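Local atomic coordinates of catalase (Pseudomonas syringae, PDB entry 1M7S), a protein that uses a heme cofactor to decompose hydrogen peroxide into water and oxygen, protecting the cell from the toxic effects of the peroxide. Residues Asp70-Ala74 / Thr75-Ser79; Lys219-Pro223 / Lys224-Gln228; Asn239-Val242 / Gly243-Lys247. All coordinates share one frame; numbering follows the deposited sequence.

How the interactions relate
All three contacts are local, formed between residues a few positions apart, yet each solves a different problem of chain folding. Interaction 1 is a partly buried 3-10 turn between two barrel strands, in which a backbone bond closes the turn and a hydroxyl and a methyl pack against an aromatic ring. Interaction 2 lies at the surface and starts helix 223-232 with carboxylates that cap backbone N-H groups. Interaction 3 falls within the next helix, 236-246, where main-chain bonds dominate and one apolar face meets the barrel. Interactions 2 and 3 thus belong to consecutive helices, their centres about 20 Å apart; interaction 1 stands apart, about 41 and 32 Å from them between centres.

Interaction 1 (Asp70-Ala74 / Thr75-Ser79); sequences DLSKA and TVFKS
A74 and F77 meet across a tight turn, and both the backbone and the side chains join them. Among the polar links, the N-H of F77 reaches back to the carbonyl oxygen of A74 (N to O 3.2 Å). The donor sits above the carbonyl plane, 42° out of it, consistent with the 3-10 winding of residues 75-77. A second bond of the same span, from K78 N to T75 O at 3.0 Å, carries the turn one residue further.

Just ahead of it S72 makes an ST turn: its OG accepts from the N-H of A74, with N to OG 3.1 Å. Set anti to the backbone N (chi1 -178°), OG lies beside the carbonyl carbon of S72, on the side of the chain that leads to the A74 N-H. The same hydroxyl also bonds to the carbonyl oxygen of G316, which ties the turn to the chain beside it.

The packing centres on the F77 ring. S72 OG lies near the ring plane at its edge, 3.6 Å from F77 CD1, while the apolar CB of A74 comes to 3.9 Å of that same carbon. V76 CG1 sits over the centre of one ring face, 3.8 Å above the plane, and also touches the A74 methyl.

The turn belongs to the loop joining strands 55-64 and 82-90, neighbours in the antiparallel sheet of the catalase barrel. A74 and F77 both pack on I317 of strand 317-319, whereas V76 turns to F112 and T114 of strand 107-114, so the loop touches strands 317-319 and 107-114.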
ATOM      1  N   ASP A  70       1.665  45.230  -7.679  1.00 20.91           N
ATOM      2  CA  ASP A  70       1.908  45.391  -9.095  1.00 24.16           C
ATOM      3  C   ASP A  70       2.346  44.088  -9.766  1.00 21.24           C
ATOM      4  O   ASP A  70       2.086  43.798 -10.938  1.00 21.02           O
ATOM      5  CB  ASP A  70       2.995  46.484  -9.198  1.00 26.90           C
ATOM      6  CG  ASP A  70       3.906  46.525  -7.971  1.00 31.07           C
ATOM      7  OD1 ASP A  70       3.601  47.123  -6.883  1.00 30.50           O
ATOM      8  OD2 ASP A  70       5.004  45.911  -8.022  1.00 32.90           O
ATOM      9  N   LEU A  71       3.030  43.215  -9.015  1.00 17.99           N
ATOM     10  CA  LEU A  71       3.473  41.921  -9.496  1.00 15.25           C
ATOM     11  C   LEU A  71       2.510  40.799  -9.096  1.00 14.92           C
ATOM     12  O   LEU A  71       2.225  39.921  -9.933  1.00 15.33           O
ATOM     13  CB  LEU A  71       4.847  41.581  -8.880  1.00 14.47           C
ATOM     14  CG  LEU A  71       5.971  42.617  -9.036  1.00 16.73           C
ATOM     15  CD1 LEU A  71       7.304  41.981  -8.655  1.00 19.61           C
ATOM     16  CD2 LEU A  71       6.032  43.240 -10.423  1.00 19.42           C
ATOM     17  N   SER A  72       2.055  40.785  -7.852  1.00 12.76           N
ATOM     18  CA  SER A  72       1.220  39.649  -7.411  1.00 11.68           C
ATOM     19  C   SER A  72       0.111  40.080  -6.471  1.00 11.15           C
ATOM     20  O   SER A  72       0.326  40.917  -5.609  1.00 11.43           O
ATOM     21  CB  SER A  72       2.138  38.605  -6.731  1.00 11.64           C
ATOM     22  OG  SER A  72       1.398  37.452  -6.330  1.00 13.49           O
ATOM     23  N   LYS A  73      -1.020  39.454  -6.646  1.00 12.06           N
ATOM     24  CA  LYS A  73      -2.149  39.641  -5.724  1.00 14.70           C
ATOM     25  C   LYS A  73      -2.019  38.749  -4.490  1.00 15.52           C
ATOM     26  O   LYS A  73      -2.874  38.805  -3.578  1.00 14.77           O
ATOM     27  CB  LYS A  73      -3.442  39.427  -6.450  1.00 15.61           C
ATOM     28  CG  LYS A  73      -3.715  37.995  -6.914  1.00 17.87           C
ATOM     29  CD  LYS A  73      -4.909  37.997  -7.857  1.00 20.17           C
ATOM     30  CE  LYS A  73      -5.083  36.637  -8.500  1.00 22.43           C
ATOM     31  NZ  LYS A  73      -6.266  36.535  -9.382  1.00 24.52           N
ATOM     32  N   ALA A  74      -1.042  37.845  -4.408  1.00 13.45           N
ATOM     33  CA  ALA A  74      -1.018  36.932  -3.252  1.00 12.28           C
ATOM     34  C   ALA A  74      -0.791  37.608  -1.912  1.00 11.43           C
ATOM     35  O   ALA A  74       0.160  38.362  -1.738  1.00 11.13           O
ATOM     36  CB  ALA A  74       0.001  35.814  -3.462  1.00 11.57           C
ATOM     37  N   THR A  75      -1.623  37.243  -0.925  1.00 12.41           N
ATOM     38  CA  THR A  75      -1.507  37.794   0.433  1.00 12.71           C
ATOM     39  C   THR A  75      -0.188  37.612   1.128  1.00 11.53           C
ATOM     40  O   THR A  75       0.271  38.467   1.917  1.00 13.49           O
ATOM     41  CB  THR A  75      -2.648  37.198   1.335  1.00 12.42           C
ATOM     42  OG1 THR A  75      -3.875  37.433   0.645  1.00 15.47           O
ATOM     43  CG2 THR A  75      -2.730  37.898   2.685  1.00 14.07           C
ATOM     44  N   VAL A  76       0.559  36.512   0.873  1.00 10.94           N
ATOM     45  CA  VAL A  76       1.862  36.283   1.482  1.00 10.39           C
ATOM     46  C   VAL A  76       2.865  37.388   1.216  1.00  9.77           C
ATOM     47  O   VAL A  76       3.793  37.609   2.004  1.00 11.42           O
ATOM     48  CB  VAL A  76       2.419  34.884   1.017  1.00  9.32           C
ATOM     49  CG1 VAL A  76       2.717  34.901  -0.481  1.00  8.31           C
ATOM     50  CG2 VAL A  76       3.640  34.495   1.813  1.00 10.54           C
ATOM     51  N   PHE A  77       2.736  38.177   0.141  1.00 11.25           N
ATOM     52  CA  PHE A  77       3.617  39.254  -0.187  1.00 10.69           C
ATOM     53  C   PHE A  77       3.126  40.638   0.301  1.00 13.61           C
ATOM     54  O   PHE A  77       3.864  41.596   0.097  1.00 11.82           O
ATOM     55  CB  PHE A  77       3.771  39.337  -1.709  1.00 11.69           C
ATOM     56  CG  PHE A  77       4.269  38.076  -2.379  1.00 14.86           C
ATOM     57  CD1 PHE A  77       3.537  37.501  -3.404  1.00 15.04           C
ATOM     58  CD2 PHE A  77       5.450  37.488  -1.963  1.00 14.35           C
ATOM     59  CE1 PHE A  77       4.017  36.359  -4.042  1.00 17.47           C
ATOM     60  CE2 PHE A  77       5.920  36.347  -2.581  1.00 17.23           C
ATOM     61  CZ  PHE A  77       5.201  35.777  -3.629  1.00 15.56           C
ATOM     62  N   LYS A  78       1.974  40.692   0.950  1.00 11.45           N
ATOM     63  CA  LYS A  78       1.490  42.016   1.447  1.00 14.78           C
ATOM     64  C   LYS A  78       2.361  42.526   2.561  1.00 13.38           C
ATOM     65  O   LYS A  78       2.603  41.832   3.565  1.00 14.14           O
ATOM     66  CB  LYS A  78       0.058  41.777   1.894  1.00 18.83           C
ATOM     67  CG  LYS A  78      -0.579  42.801   2.810  1.00 25.81           C
ATOM     68  CD  LYS A  78      -2.016  42.336   3.077  1.00 29.06           C
ATOM     69  CE  LYS A  78      -2.362  42.560   4.535  1.00 31.86           C
ATOM     70  NZ  LYS A  78      -1.291  42.093   5.468  1.00 32.35           N
ATOM     71  N   SER A  79       2.895  43.735   2.479  1.00 13.72           N
ATOM     72  CA  SER A  79       3.776  44.322   3.452  1.00 13.78           C
ATOM     73  C   SER A  79       3.270  44.209   4.887  1.00 14.20           C
ATOM     74  O   SER A  79       2.108  44.479   5.137  1.00 13.07           O
ATOM     75  CB  SER A  79       4.008  45.813   3.114  1.00 15.27           C
ATOM     76  OG  SER A  79       5.150  46.216   3.807  1.00 15.82           O
TER

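Interaction 2 (Lys219-Pro223 / Lys224-Gln228); sequences KNLDP and KEVAQ
D222 and E225 exchange side-chain-to-backbone bonds in a capping box at the start of helix 223-232. E225 shows how it is assembled. Its CB packs against the carbonyl oxygen of D222, 3.6 Å away, and CG lies 3.1 Å from D222 OD2. CD also lies close to D222 OD2. With CG set anti to its own carbonyl carbon (chi1 -54°) and the chain extended beyond, the carboxylate is carried back along the preceding residues. There OE2 accepts the N-H of D222 through its anti lone pair (N to OE2 2.9 Å), passing 3.4 Å from L221 CA, and also takes a hydrogen from a water.

In return, D222 OD2 receives the N-H of E225 at 3.2 Å, nearly in line with its C-O bond. The two carboxylates approach to 3.5 Å between D222 OD2 and E225 OE2, their planes 46° apart; the salt bridge from D222 OD1 to K425 probably eases this like-charge pairing. Next to the box, L221 CB rests on V226 CG2 at 3.6 Å, the hydrophobic staple that often accompanies a capping box. The first helical bond, V226 N to D222 O, closes at 2.9 Å.

K425 lies on helix 424-438, which thus holds the cap residue, and P223 touches D429 and K433 there. L221 pairs through its backbone with T181, and A227 packs on K232 of the second subunit.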
ATOM      1  N   LYS A 219      29.371  29.735   3.757  1.00 13.80           N
ATOM      2  CA  LYS A 219      30.552  29.052   4.274  1.00 14.25           C
ATOM      3  C   LYS A 219      30.552  27.625   3.717  1.00 12.74           C
ATOM      4  O   LYS A 219      29.649  26.862   4.025  1.00 10.97           O
ATOM      5  CB  LYS A 219      30.437  28.971   5.790  1.00 16.25           C
ATOM      6  CG  LYS A 219      31.707  29.072   6.608  1.00 25.28           C
ATOM      7  CD  LYS A 219      31.400  29.567   8.028  1.00 27.87           C
ATOM      8  CE  LYS A 219      30.639  30.887   7.980  1.00 31.33           C
ATOM      9  NZ  LYS A 219      30.425  31.486   9.332  1.00 33.39           N
ATOM     10  N   ASN A 220      31.596  27.266   3.008  1.00 14.42           N
ATOM     11  CA  ASN A 220      31.762  25.935   2.455  1.00 13.94           C
ATOM     12  C   ASN A 220      33.026  25.266   2.999  1.00 15.85           C
ATOM     13  O   ASN A 220      34.008  25.895   3.432  1.00 14.49           O
ATOM     14  CB  ASN A 220      31.929  26.101   0.915  1.00 12.34           C
ATOM     15  CG  ASN A 220      30.674  26.690   0.305  1.00 13.06           C
ATOM     16  OD1 ASN A 220      29.568  26.284   0.657  1.00 12.40           O
ATOM     17  ND2 ASN A 220      30.805  27.633  -0.606  1.00 14.12           N
ATOM     18  N   LEU A 221      33.029  23.937   2.885  1.00 13.77           N
ATOM     19  CA  LEU A 221      34.169  23.130   3.271  1.00 13.14           C
ATOM     20  C   LEU A 221      34.977  22.817   2.017  1.00 13.69           C
ATOM     21  O   LEU A 221      34.361  22.609   0.972  1.00 12.03           O
ATOM     22  CB  LEU A 221      33.696  21.781   3.862  1.00 13.23           C
ATOM     23  CG  LEU A 221      32.808  21.886   5.078  1.00 13.28           C
ATOM     24  CD1 LEU A 221      32.237  20.513   5.455  1.00 12.94           C
ATOM     25  CD2 LEU A 221      33.535  22.475   6.293  1.00 16.44           C
ATOM     26  N   ASP A 222      36.301  22.755   2.126  1.00 13.47           N
ATOM     27  CA  ASP A 222      37.090  22.325   0.961  1.00 15.79           C
ATOM     28  C   ASP A 222      37.299  20.835   1.161  1.00 15.66           C
ATOM     29  O   ASP A 222      36.901  20.252   2.182  1.00 14.26           O
ATOM     30  CB  ASP A 222      38.317  23.202   0.760  1.00 18.04           C
ATOM     31  CG  ASP A 222      39.332  23.073   1.867  1.00 21.04           C
ATOM     32  OD1 ASP A 222      40.204  23.975   1.934  1.00 23.94           O
ATOM     33  OD2 ASP A 222      39.327  22.096   2.647  1.00 20.42           O
ATOM     34  N   PRO A 223      37.819  20.137   0.182  1.00 16.35           N
ATOM     35  CA  PRO A 223      37.941  18.686   0.184  1.00 18.36           C
ATOM     36  C   PRO A 223      38.593  18.095   1.423  1.00 18.26           C
ATOM     37  O   PRO A 223      38.079  17.115   1.992  1.00 16.83           O
ATOM     38  CB  PRO A 223      38.585  18.280  -1.154  1.00 18.19           C
ATOM     39  CG  PRO A 223      38.229  19.482  -2.001  1.00 18.64           C
ATOM     40  CD  PRO A 223      38.212  20.716  -1.117  1.00 19.42           C
ATOM     41  N   LYS A 224      39.691  18.661   1.897  1.00 16.78           N
ATOM     42  CA  LYS A 224      40.352  18.220   3.120  1.00 18.71           C
ATOM     43  C   LYS A 224      39.510  18.438   4.356  1.00 16.66           C
ATOM     44  O   LYS A 224      39.493  17.583   5.283  1.00 16.45           O
ATOM     45  CB  LYS A 224      41.727  18.926   3.253  1.00 20.73           C
ATOM     46  CG  LYS A 224      42.718  18.218   2.335  1.00 25.92           C
ATOM     47  CD  LYS A 224      44.122  18.806   2.347  1.00 29.97           C
ATOM     48  CE  LYS A 224      45.075  17.946   1.509  1.00 32.32           C
ATOM     49  NZ  LYS A 224      46.505  18.173   1.927  1.00 35.91           N
ATOM     50  N   GLU A 225      38.747  19.532   4.423  1.00 13.88           N
ATOM     51  CA  GLU A 225      37.872  19.770   5.568  1.00 13.18           C
ATOM     52  C   GLU A 225      36.686  18.800   5.548  1.00 12.08           C
ATOM     53  O   GLU A 225      36.256  18.402   6.633  1.00 12.96           O
ATOM     54  CB  GLU A 225      37.338  21.195   5.626  1.00 14.81           C
ATOM     55  CG  GLU A 225      38.471  22.227   5.575  1.00 17.94           C
ATOM     56  CD  GLU A 225      37.940  23.646   5.530  1.00 21.15           C
ATOM     57  OE1 GLU A 225      38.354  24.502   6.347  1.00 25.25           O
ATOM     58  OE2 GLU A 225      37.121  23.956   4.647  1.00 22.14           O
ATOM     59  N   VAL A 226      36.203  18.484   4.351  1.00 10.88           N
ATOM     60  CA  VAL A 226      35.108  17.509   4.246  1.00 12.37           C
ATOM     61  C   VAL A 226      35.506  16.177   4.876  1.00 11.67           C
ATOM     62  O   VAL A 226      34.780  15.594   5.686  1.00 10.61           O
ATOM     63  CB  VAL A 226      34.785  17.315   2.749  1.00 14.41           C
ATOM     64  CG1 VAL A 226      33.973  16.048   2.492  1.00 15.37           C
ATOM     65  CG2 VAL A 226      34.053  18.562   2.267  1.00 13.70           C
ATOM     66  N   ALA A 227      36.703  15.694   4.520  1.00 10.64           N
ATOM     67  CA  ALA A 227      37.142  14.385   5.046  1.00 11.65           C
ATOM     68  C   ALA A 227      37.291  14.444   6.550  1.00 11.32           C
ATOM     69  O   ALA A 227      36.890  13.564   7.334  1.00 11.04           O
ATOM     70  CB  ALA A 227      38.416  14.031   4.273  1.00 12.03           C
ATOM     71  N   GLN A 228      37.895  15.530   7.081  1.00 12.93           N
ATOM     72  CA  GLN A 228      38.029  15.706   8.516  1.00 13.43           C
ATOM     73  C   GLN A 228      36.685  15.714   9.217  1.00 11.68           C
ATOM     74  O   GLN A 228      36.532  15.038  10.236  1.00 10.71           O
ATOM     75  CB  GLN A 228      38.748  17.043   8.813  1.00 17.79           C
ATOM     76  CG  GLN A 228      39.166  17.138  10.269  1.00 22.90           C
ATOM     77  CD  GLN A 228      40.322  18.120  10.393  1.00 28.17           C
ATOM     78  OE1 GLN A 228      41.152  18.329   9.499  1.00 31.27           O
ATOM     79  NE2 GLN A 228      40.386  18.733  11.565  1.00 29.67           N
TER
HETATM   80  O   HOH W   1      38.035  26.353   3.297  1.00 49.20           O

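Interaction 3 (Asn239-Val242 / Gly243-Lys247); sequences NDLV and GAIKK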
ATOM      1  N   ASN A 239      23.165  18.530  12.742  1.00 10.89           N
ATOM      2  CA  ASN A 239      23.684  18.949  14.049  1.00 14.41           C
ATOM      3  C   ASN A 239      23.858  20.462  14.136  1.00 15.45           C
ATOM      4  O   ASN A 239      23.527  21.068  15.167  1.00 15.63           O
ATOM      5  CB  ASN A 239      25.058  18.297  14.279  1.00 16.12           C
ATOM      6  CG  ASN A 239      24.895  17.027  15.105  1.00 19.06           C
ATOM      7  OD1 ASN A 239      24.245  17.114  16.168  1.00 21.31           O
ATOM      8  ND2 ASN A 239      25.499  15.970  14.604  1.00 20.60           N
ATOM      9  N   ASP A 240      24.466  21.054  13.119  1.00 12.49           N
ATOM     10  CA  ASP A 240      24.693  22.494  13.037  1.00 13.53           C
ATOM     11  C   ASP A 240      23.386  23.286  13.137  1.00 14.46           C
ATOM     12  O   ASP A 240      23.320  24.302  13.839  1.00 14.47           O
ATOM     13  CB  ASP A 240      25.372  22.854  11.716  1.00 14.56           C
ATOM     14  CG  ASP A 240      25.482  24.373  11.510  1.00 16.70           C
ATOM     15  OD1 ASP A 240      24.666  24.927  10.730  1.00 16.81           O
ATOM     16  OD2 ASP A 240      26.376  24.968  12.129  1.00 17.50           O
ATOM     17  N   LEU A 241      22.347  22.842  12.440  1.00 11.05           N
ATOM     18  CA  LEU A 241      21.081  23.562  12.412  1.00 12.47           C
ATOM     19  C   LEU A 241      20.293  23.377  13.683  1.00 11.96           C
ATOM     20  O   LEU A 241      19.835  24.380  14.265  1.00 12.29           O
ATOM     21  CB  LEU A 241      20.246  23.193  11.186  1.00 10.21           C
ATOM     22  CG  LEU A 241      18.875  23.864  11.047  1.00  9.46           C
ATOM     23  CD1 LEU A 241      19.085  25.394  10.997  1.00 10.54           C
ATOM     24  CD2 LEU A 241      18.175  23.368   9.786  1.00 11.10           C
ATOM     25  N   VAL A 242      20.092  22.123  14.124  1.00 10.91           N
ATOM     26  CA  VAL A 242      19.317  21.853  15.324  1.00 11.86           C
ATOM     27  C   VAL A 242      20.020  22.489  16.532  1.00 12.51           C
ATOM     28  O   VAL A 242      19.360  23.177  17.322  1.00 13.21           O
ATOM     29  CB  VAL A 242      19.089  20.346  15.491  1.00 11.93           C
ATOM     30  CG1 VAL A 242      18.484  20.026  16.860  1.00 14.14           C
ATOM     31  CG2 VAL A 242      18.303  19.824  14.281  1.00 13.47           C
ATOM     32  N   GLY A 243      21.328  22.406  16.562  1.00 11.47           N
ATOM     33  CA  GLY A 243      22.202  23.011  17.538  1.00 13.35           C
ATOM     34  C   GLY A 243      22.013  24.518  17.667  1.00 14.67           C
ATOM     35  O   GLY A 243      21.829  25.018  18.799  1.00 15.42           O
ATOM     36  N   ALA A 244      22.077  25.222  16.534  1.00 14.45           N
ATOM     37  CA  ALA A 244      21.924  26.676  16.515  1.00 14.43           C
ATOM     38  C   ALA A 244      20.578  27.080  17.059  1.00 14.60           C
ATOM     39  O   ALA A 244      20.487  28.004  17.877  1.00 14.77           O
ATOM     40  CB  ALA A 244      22.092  27.175  15.084  1.00 15.66           C
ATOM     41  N   ILE A 245      19.501  26.375  16.641  1.00 13.60           N
ATOM     42  CA  ILE A 245      18.185  26.718  17.109  1.00 14.10           C
ATOM     43  C   ILE A 245      18.089  26.461  18.611  1.00 17.65           C
ATOM     44  O   ILE A 245      17.600  27.360  19.308  1.00 16.79           O
ATOM     45  CB  ILE A 245      17.078  26.012  16.338  1.00 13.08           C
ATOM     46  CG1 ILE A 245      17.144  26.565  14.891  1.00 12.19           C
ATOM     47  CG2 ILE A 245      15.728  26.229  17.000  1.00 12.40           C
ATOM     48  CD1 ILE A 245      16.194  25.835  13.947  1.00 13.66           C
ATOM     49  N   LYS A 246      18.610  25.328  19.086  1.00 17.66           N
ATOM     50  CA  LYS A 246      18.623  25.129  20.542  1.00 20.65           C
ATOM     51  C   LYS A 246      19.380  26.239  21.266  1.00 22.63           C
ATOM     52  O   LYS A 246      19.030  26.514  22.423  1.00 23.72           O
ATOM     53  CB  LYS A 246      19.241  23.771  20.917  1.00 20.80           C
ATOM     54  CG  LYS A 246      18.299  22.608  20.652  1.00 21.62           C
ATOM     55  CD  LYS A 246      18.968  21.276  21.004  1.00 23.18           C
ATOM     56  CE  LYS A 246      18.012  20.112  20.763  1.00 25.10           C
ATOM     57  NZ  LYS A 246      18.645  18.846  21.248  1.00 27.07           N
ATOM     58  N   LYS A 247      20.456  26.813  20.742  1.00 22.86           N
ATOM     59  CA  LYS A 247      21.151  27.899  21.415  1.00 25.27           C
ATOM     60  C   LYS A 247      20.509  29.274  21.207  1.00 26.65           C
ATOM     61  O   LYS A 247      21.140  30.251  21.629  1.00 27.38           O
ATOM     62  CB  LYS A 247      22.611  27.975  20.983  1.00 28.16           C
ATOM     63  CG  LYS A 247      23.521  26.825  21.406  1.00 31.80           C
ATOM     64  CD  LYS A 247      23.001  26.117  22.656  1.00 34.71           C
ATOM     65  CE  LYS A 247      24.062  25.277  23.347  1.00 37.44           C
ATOM     66  NZ  LYS A 247      23.463  24.339  24.344  1.00 38.54           N
TER
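Helix 236-246 supplies this contact through its final turns, where N239-V242 and G243-K246 are linked by successive i to i+4 backbone bonds. The series runs from G243 N to N239 O at 2.9 Å through to K246 N and V242 O, also 2.9 Å; the bond from K246 is nearly straight, with an angle of 169° at the hydrogen.

In each of two i, i+4 pairs the side chains lie side by side and point the same way. L241 and I245 meet through their terminal methyls, CD1 to CD1 at 4.2 Å. L241 CG stands anti to its backbone N (chi1 179°), which carries the branch along the helix toward I245. I245 CG1 passes 3.5 Å from the L241 carbonyl oxygen. In the second pair the aliphatic part of K246 follows V242: CG of K246 is 3.5 Å from V242 O, and CE comes to 3.9 Å of V242 CG1.

L241 and I245 both rest on V58 of barrel strand 55-64, while V242 packs against T150 of the second subunit. D240 makes a salt bridge to R186.

The chemistry differs from residue to residue. Methyl groups face the barrel, the arginine probably offsets the D240 charge, and the lysine uses its methylenes against valine, a contact made by the chain and not by the ammonium group. The main-chain bonds set the spacing at which these apolar pairs can meet.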